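Local structure of O-methyltransferase, putative (3DUW) at residues Ile4-Trp7 with Thr8-Gln12; His40-Ser43 with Pro44-Lys48. The protein probably transfers a methyl group from S-adenosyl-L-methionine to a hydroxyl of an acceptor substrate, and binds the by-product S-adenosyl-L-homocysteine. All blocks are in the same frame, centred on the assembly; numbering follows the deposited sequence.

Overall arrangement
From the N terminus the chain enters at once the helix 4-18, and interaction 1 is its first turns, a contact made within one helix that closes no larger loop. Helix 23-34 follows, and the loop after it leads into interaction 2, where residues 40-43 turn into helix 44-57. The two contacts therefore lie in series along the chain, neither enclosing nor crossing the other, with centres 14 Å apart. They meet in space where D11 of the first packs against T45 of the second. Both also touch the second subunit, but interaction 2 alone reaches the bound S-adenosyl-L-homocysteine, joining the N-terminal helices to the cofactor pocket of the Rossmann-like domain.

Interaction 1: residues Ile4-Trp7 with Thr8-Gln12; sequences IETW and TAVDQ
T8 meets I4 one turn back in the alpha-helix 4-18, and its side chain illustrates how a threonine can bond to its own helix. Starting from the backbone, CB of T8 lies 3.2 Å from O of I4. The next atom, OG1, stands beside the backbone N and anti to the carbonyl carbon (chi1 -61°), which turns the hydroxyl back down the helix; it donates to O of I4 at 2.7 Å. The same OG1 also brushes the methyl CG2 of I4 at 3.7 Å. O of I4 is thus gripped twice, because N of T8 donates to it as well, at 2.9 Å; the two donors arrive from opposite faces of the carbonyl plane. The regular i to i+4 pattern continues with A9 N to E5 O, V10 N to T6 O and D11 N to W7 O. CG2 of V10 lies 3.2 Å from O of T6, with the methyl CG2 of T6 near by at 4.3 Å. The indole of W7, swung beside its backbone N (chi1 -55°), runs back toward the start of the helix, where N of I4 lies over one face, offset toward the rim. This part of the helix faces the second subunit: Y213 of that subunit meets the W7 ring edge-to-face, and Q206 of the same subunit bonds to both W7 O and D11 OD1. D11 OD2 takes S210 N, just beyond strand 200-209 of its own chain, and packs beside T45 of helix 44-57.

Interaction 2: residues His40-Ser43 with Pro44-Lys48; sequences HDVS and PTQGK. With SAH (S-adenosyl-L-homocysteine), chain C.
From V42 to S43 the backbone is extended, and at P44 it turns into helix 44-57, G47 N giving the first-turn bond to S43 O at 2.8 Å. The junction is a capping box: S43 occupies the N-cap, and Q46, three residues on, returns the bond through its side chain. OG of S43 sits between its backbone N and carbonyl carbon (chi1 69°), a position from which it accepts from Q46 N at 3.2 Å. In exchange, Q46 extends its chain back across the cap, and OE1 accepts from S43 N at 3.0 Å. That bond is nearly straight at the hydrogen (169°), although the donor stands above the amide's carbonyl plane. The Q46 chain lies close over the cap, with CG 3.0 Å from OG of S43, and OE1 also borders CB of V42, whose CG2 packs on CA of G47. A water linked to both S43 OG and T45 OG1 joins the two hydroxyl side chains. Just before the cap, H40, D41 and V42 belong to the S-adenosyl-L-homocysteine pocket. Around this loop, D41 O bonds to K211 NZ, and Y71 of helix 71-77 packs against V42. S72 and other pocket residues hold S-adenosyl-L-homocysteine too, but here its carboxylate is met by the backbone, V42 N donating to its atom O at 3.0 Å.

Interaction 1: residues Ile4-Trp7 with Thr8-Gln12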
ATOM      1  N   ILE A   4      -0.770  19.673  -9.892  1.00 17.93           N
ATOM      2  CA  ILE A   4      -0.715  18.458 -10.689  1.00 17.48           C
ATOM      3  C   ILE A   4       0.642  18.351 -11.391  1.00 16.08           C
ATOM      4  O   ILE A   4       1.137  17.252 -11.641  1.00 15.72           O
ATOM      5  CB  ILE A   4      -1.846  18.444 -11.747  1.00 18.25           C
ATOM      6  CG1 ILE A   4      -3.206  18.505 -11.048  1.00 20.15           C
ATOM      7  CG2 ILE A   4      -1.756  17.186 -12.600  1.00 18.50           C
ATOM      8  CD1 ILE A   4      -4.385  18.573 -12.003  1.00 20.83           C
ATOM      9  N   GLU A   5       1.246  19.496 -11.698  1.00 15.90           N
ATOM     10  CA  GLU A   5       2.543  19.510 -12.367  1.00 15.40           C
ATOM     11  C   GLU A   5       3.597  18.858 -11.477  1.00 13.76           C
ATOM     12  O   GLU A   5       4.405  18.057 -11.942  1.00 13.94           O
ATOM     13  CB  GLU A   5       2.965  20.948 -12.695  1.00 16.77           C
ATOM     14  CG  GLU A   5       1.939  21.738 -13.494  1.00 20.12           C
ATOM     15  CD  GLU A   5       2.444  23.108 -13.907  1.00 21.79           C
ATOM     16  OE1 GLU A   5       3.289  23.180 -14.823  1.00 25.11           O
ATOM     17  OE2 GLU A   5       2.000  24.113 -13.311  1.00 24.60           O
ATOM     18  N   THR A   6       3.578  19.204 -10.194  1.00 14.56           N
ATOM     19  CA  THR A   6       4.533  18.648  -9.248  1.00 14.33           C
ATOM     20  C   THR A   6       4.273  17.159  -9.036  1.00 13.07           C
ATOM     21  O   THR A   6       5.202  16.357  -9.072  1.00 10.93           O
ATOM     22  CB  THR A   6       4.458  19.376  -7.891  1.00 16.26           C
ATOM     23  OG1 THR A   6       4.675  20.780  -8.091  1.00 18.37           O
ATOM     24  CG2 THR A   6       5.522  18.845  -6.940  1.00 16.39           C
ATOM     25  N   TRP A   7       3.014  16.788  -8.825  1.00 11.85           N
ATOM     26  CA  TRP A   7       2.674  15.382  -8.615  1.00 10.91           C
ATOM     27  C   TRP A   7       3.090  14.543  -9.817  1.00 10.67           C
ATOM     28  O   TRP A   7       3.576  13.419  -9.669  1.00  9.10           O
ATOM     29  CB  TRP A   7       1.170  15.207  -8.387  1.00 11.54           C
ATOM     30  CG  TRP A   7       0.607  16.030  -7.271  1.00 12.63           C
ATOM     31  CD1 TRP A   7       1.267  16.483  -6.169  1.00 13.56           C
ATOM     32  CD2 TRP A   7      -0.758  16.443  -7.120  1.00 14.18           C
ATOM     33  NE1 TRP A   7       0.402  17.153  -5.337  1.00 14.73           N
ATOM     34  CE2 TRP A   7      -0.849  17.142  -5.897  1.00 15.35           C
ATOM     35  CE3 TRP A   7      -1.912  16.287  -7.898  1.00 14.46           C
ATOM     36  CZ2 TRP A   7      -2.052  17.687  -5.433  1.00 16.64           C
ATOM     37  CZ3 TRP A   7      -3.110  16.830  -7.435  1.00 15.81           C
ATOM     38  CH2 TRP A   7      -3.166  17.520  -6.214  1.00 16.73           C
ATOM     39  N   THR A   8       2.890  15.090 -11.012  1.00  9.86           N
ATOM     40  CA  THR A   8       3.248  14.384 -12.231  1.00 10.31           C
ATOM     41  C   THR A   8       4.764  14.221 -12.345  1.00  9.62           C
ATOM     42  O   THR A   8       5.253  13.150 -12.706  1.00 10.03           O
ATOM     43  CB  THR A   8       2.693  15.126 -13.465  1.00 11.64           C
ATOM     44  OG1 THR A   8       1.262  15.170 -13.381  1.00 12.44           O
ATOM     45  CG2 THR A   8       3.093  14.421 -14.749  1.00 12.64           C
ATOM     46  N   ALA A   9       5.503  15.280 -12.023  1.00 10.05           N
ATOM     47  CA  ALA A   9       6.958  15.242 -12.086  1.00 10.14           C
ATOM     48  C   ALA A   9       7.528  14.243 -11.084  1.00  9.50           C
ATOM     49  O   ALA A   9       8.488  13.536 -11.384  1.00  9.66           O
ATOM     50  CB  ALA A   9       7.529  16.630 -11.822  1.00 11.60           C
ATOM     51  N   VAL A  10       6.940  14.187  -9.894  1.00  9.43           N
ATOM     52  CA  VAL A  10       7.415  13.251  -8.886  1.00  9.04           C
ATOM     53  C   VAL A  10       7.140  11.819  -9.347  1.00  7.97           C
ATOM     54  O   VAL A  10       7.995  10.949  -9.200  1.00  8.63           O
ATOM     55  CB  VAL A  10       6.750  13.515  -7.516  1.00  8.39           C
ATOM     56  CG1 VAL A  10       7.137  12.421  -6.526  1.00  9.28           C
ATOM     57  CG2 VAL A  10       7.192  14.873  -6.987  1.00  9.52           C
ATOM     58  N   ASP A  11       5.963  11.575  -9.921  1.00  8.20           N
ATOM     59  CA  ASP A  11       5.638  10.238 -10.406  1.00  8.14           C
ATOM     60  C   ASP A  11       6.582   9.844 -11.541  1.00  8.61           C
ATOM     61  O   ASP A  11       6.964   8.682 -11.662  1.00  8.53           O
ATOM     62  CB  ASP A  11       4.180  10.176 -10.878  1.00  9.14           C
ATOM     63  CG  ASP A  11       3.275   9.454  -9.889  1.00  8.02           C
ATOM     64  OD1 ASP A  11       3.700   9.216  -8.737  1.00  9.53           O
ATOM     65  OD2 ASP A  11       2.132   9.125 -10.273  1.00 10.06           O
ATOM     66  N   GLN A  12       6.966  10.816 -12.364  1.00  8.87           N
ATOM     67  CA  GLN A  12       7.881  10.546 -13.470  1.00  9.19           C
ATOM     68  C   GLN A  12       9.234  10.120 -12.905  1.00  9.12           C
ATOM     69  O   GLN A  12       9.880   9.216 -13.428  1.00  9.36           O
ATOM     70  CB  GLN A  12       8.057  11.790 -14.349  1.00 11.52           C
ATOM     71  CG  GLN A  12       8.890  11.552 -15.606  1.00 15.21           C
ATOM     72  CD  GLN A  12       8.227  10.586 -16.568  1.00 18.35           C
ATOM     73  OE1 GLN A  12       7.092  10.800 -16.998  1.00 20.09           O
ATOM     74  NE2 GLN A  12       8.931   9.515 -16.912  1.00 19.12           N
TER

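Interaction 2: residues His40-Ser43 with Pro44-Lys48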
ATOM      1  N   HIS A  40      -8.191   5.726 -18.177  1.00  9.49           N
ATOM      2  CA  HIS A  40      -8.547   5.379 -16.808  1.00  9.49           C
ATOM      3  C   HIS A  40      -7.734   4.218 -16.248  1.00  9.21           C
ATOM      4  O   HIS A  40      -8.074   3.684 -15.187  1.00  9.75           O
ATOM      5  CB  HIS A  40     -10.040   5.046 -16.702  1.00 10.78           C
ATOM      6  CG  HIS A  40     -10.946   6.187 -17.046  1.00 13.23           C
ATOM      7  ND1 HIS A  40     -10.549   7.505 -16.979  1.00 15.59           N
ATOM      8  CD2 HIS A  40     -12.242   6.204 -17.436  1.00 13.65           C
ATOM      9  CE1 HIS A  40     -11.561   8.285 -17.316  1.00 15.95           C
ATOM     10  NE2 HIS A  40     -12.600   7.521 -17.597  1.00 16.72           N
ATOM     11  N   ASP A  41      -6.669   3.829 -16.946  1.00  8.45           N
ATOM     12  CA  ASP A  41      -5.822   2.737 -16.463  1.00  8.49           C
ATOM     13  C   ASP A  41      -5.130   3.187 -15.179  1.00  7.59           C
ATOM     14  O   ASP A  41      -4.923   4.382 -14.966  1.00  7.82           O
ATOM     15  CB  ASP A  41      -4.706   2.383 -17.462  1.00  8.26           C
ATOM     16  CG  ASP A  41      -5.122   2.534 -18.913  1.00  9.04           C
ATOM     17  OD1 ASP A  41      -5.344   3.682 -19.351  1.00 10.36           O
ATOM     18  OD2 ASP A  41      -5.209   1.506 -19.621  1.00  9.06           O
ATOM     19  N   VAL A  42      -4.772   2.245 -14.317  1.00  7.59           N
ATOM     20  CA  VAL A  42      -4.029   2.636 -13.125  1.00  6.46           C
ATOM     21  C   VAL A  42      -2.709   3.201 -13.649  1.00  7.17           C
ATOM     22  O   VAL A  42      -2.284   2.887 -14.766  1.00  7.71           O
ATOM     23  CB  VAL A  42      -3.706   1.434 -12.197  1.00  7.20           C
ATOM     24  CG1 VAL A  42      -4.979   0.914 -11.559  1.00  7.45           C
ATOM     25  CG2 VAL A  42      -2.983   0.335 -12.972  1.00  8.06           C
ATOM     26  N   SER A  43      -2.072   4.054 -12.857  1.00  7.43           N
ATOM     27  CA  SER A  43      -0.791   4.627 -13.247  1.00  7.35           C
ATOM     28  C   SER A  43       0.260   3.527 -13.130  1.00  7.50           C
ATOM     29  O   SER A  43       0.014   2.482 -12.520  1.00  7.06           O
ATOM     30  CB  SER A  43      -0.415   5.770 -12.307  1.00  8.39           C
ATOM     31  OG  SER A  43      -0.104   5.258 -11.023  1.00  7.61           O
ATOM     32  N   PRO A  44       1.449   3.743 -13.711  1.00  7.91           N
ATOM     33  CA  PRO A  44       2.486   2.713 -13.617  1.00  8.02           C
ATOM     34  C   PRO A  44       2.876   2.378 -12.173  1.00  7.33           C
ATOM     35  O   PRO A  44       3.071   1.208 -11.834  1.00  7.14           O
ATOM     36  CB  PRO A  44       3.644   3.320 -14.400  1.00  9.28           C
ATOM     37  CG  PRO A  44       2.946   4.142 -15.440  1.00 10.16           C
ATOM     38  CD  PRO A  44       1.848   4.813 -14.642  1.00  8.06           C
ATOM     39  N   THR A  45       2.996   3.399 -11.326  1.00  6.86           N
ATOM     40  CA  THR A  45       3.375   3.172  -9.934  1.00  7.67           C
ATOM     41  C   THR A  45       2.269   2.446  -9.171  1.00  7.14           C
ATOM     42  O   THR A  45       2.548   1.654  -8.270  1.00  7.18           O
ATOM     43  CB  THR A  45       3.732   4.494  -9.219  1.00  7.15           C
ATOM     44  OG1 THR A  45       2.674   5.442  -9.391  1.00  9.49           O
ATOM     45  CG2 THR A  45       5.023   5.069  -9.788  1.00  9.21           C
ATOM     46  N   GLN A  46       1.016   2.719  -9.525  1.00  6.13           N
ATOM     47  CA  GLN A  46      -0.113   2.043  -8.893  1.00  6.26           C
ATOM     48  C   GLN A  46      -0.136   0.593  -9.382  1.00  7.11           C
ATOM     49  O   GLN A  46      -0.411  -0.329  -8.610  1.00  7.13           O
ATOM     50  CB  GLN A  46      -1.432   2.732  -9.255  1.00  5.96           C
ATOM     51  CG  GLN A  46      -1.583   4.114  -8.653  1.00  7.12           C
ATOM     52  CD  GLN A  46      -2.767   4.871  -9.214  1.00  6.56           C
ATOM     53  OE1 GLN A  46      -3.402   4.438 -10.175  1.00  6.99           O
ATOM     54  NE2 GLN A  46      -3.062   6.021  -8.622  1.00  8.32           N
ATOM     55  N   GLY A  47       0.140   0.393 -10.668  1.00  6.63           N
ATOM     56  CA  GLY A  47       0.168  -0.956 -11.199  1.00  7.69           C
ATOM     57  C   GLY A  47       1.233  -1.782 -10.505  1.00  6.85           C
ATOM     58  O   GLY A  47       0.992  -2.936 -10.142  1.00  7.53           O
ATOM     59  N   LYS A  48       2.414  -1.204 -10.301  1.00  7.07           N
ATOM     60  CA  LYS A  48       3.470  -1.955  -9.642  1.00  7.85           C
ATOM     61  C   LYS A  48       3.116  -2.210  -8.184  1.00  7.34           C
ATOM     62  O   LYS A  48       3.492  -3.238  -7.623  1.00  8.41           O
ATOM     63  CB  LYS A  48       4.815  -1.245  -9.742  1.00  8.56           C
ATOM     64  CG  LYS A  48       5.940  -2.140  -9.259  1.00  9.56           C
ATOM     65  CD  LYS A  48       7.290  -1.690  -9.752  1.00 10.29           C
ATOM     66  CE  LYS A  48       8.346  -2.721  -9.397  1.00 10.80           C
ATOM     67  NZ  LYS A  48       9.684  -2.290  -9.862  1.00 11.05           N
TER
HETATM   68  N   SAH C 224      -8.542  -1.321 -13.781  1.00 11.93           N
HETATM   69  CA  SAH C 224      -8.287  -1.046 -15.243  1.00 10.12           C
HETATM   70  CB  SAH C 224      -9.192   0.031 -15.741  1.00  9.75           C
HETATM   71  CG  SAH C 224     -10.681  -0.211 -15.673  1.00  8.77           C
HETATM   72  SD  SAH C 224     -11.560   1.367 -16.050  1.00  8.66           S
HETATM   73  C   SAH C 224      -6.811  -0.543 -15.383  1.00  9.76           C
HETATM   74  O   SAH C 224      -6.142  -0.379 -14.358  1.00  9.82           O
HETATM   75  OXT SAH C 224      -6.383  -0.336 -16.574  1.00 12.97           O
HETATM   76  C5' SAH C 224     -13.177   0.914 -15.570  1.00  9.29           C
HETATM   77  C4' SAH C 224     -13.769  -0.246 -16.507  1.00  8.72           C
HETATM   78  O4' SAH C 224     -15.052  -0.451 -15.921  1.00  9.36           O
HETATM   79  C3' SAH C 224     -14.083   0.135 -17.947  1.00  8.29           C
HETATM   80  O3' SAH C 224     -13.383  -0.687 -18.884  1.00  8.39           O
HETATM   81  C2' SAH C 224     -15.656  -0.012 -18.007  1.00  9.79           C
HETATM   82  O2' SAH C 224     -16.131  -0.368 -19.297  1.00  8.87           O
HETATM   83  C1' SAH C 224     -15.913  -1.051 -16.935  1.00  8.67           C
HETATM   84  N9  SAH C 224     -17.162  -1.140 -16.453  1.00  9.34           N
HETATM   85  C8  SAH C 224     -18.133  -0.194 -16.171  1.00 10.28           C
HETATM   86  N7  SAH C 224     -19.245  -0.667 -15.705  1.00  9.37           N
HETATM   87  C5  SAH C 224     -19.036  -2.067 -15.654  1.00 10.11           C
HETATM   88  C6  SAH C 224     -19.899  -3.140 -15.224  1.00  9.79           C
HETATM   89  N6  SAH C 224     -21.145  -2.958 -14.767  1.00 12.54           N
HETATM   90  N1  SAH C 224     -19.353  -4.395 -15.314  1.00 11.81           N
HETATM   91  C2  SAH C 224     -18.088  -4.629 -15.773  1.00 10.36           C
HETATM   92  N3  SAH C 224     -17.234  -3.631 -16.194  1.00 11.06           N
HETATM   93  C4  SAH C 224     -17.773  -2.379 -16.108  1.00  8.92           C
HETATM   94  O   HOH W   1       0.162   7.441  -9.453  1.00  8.41           O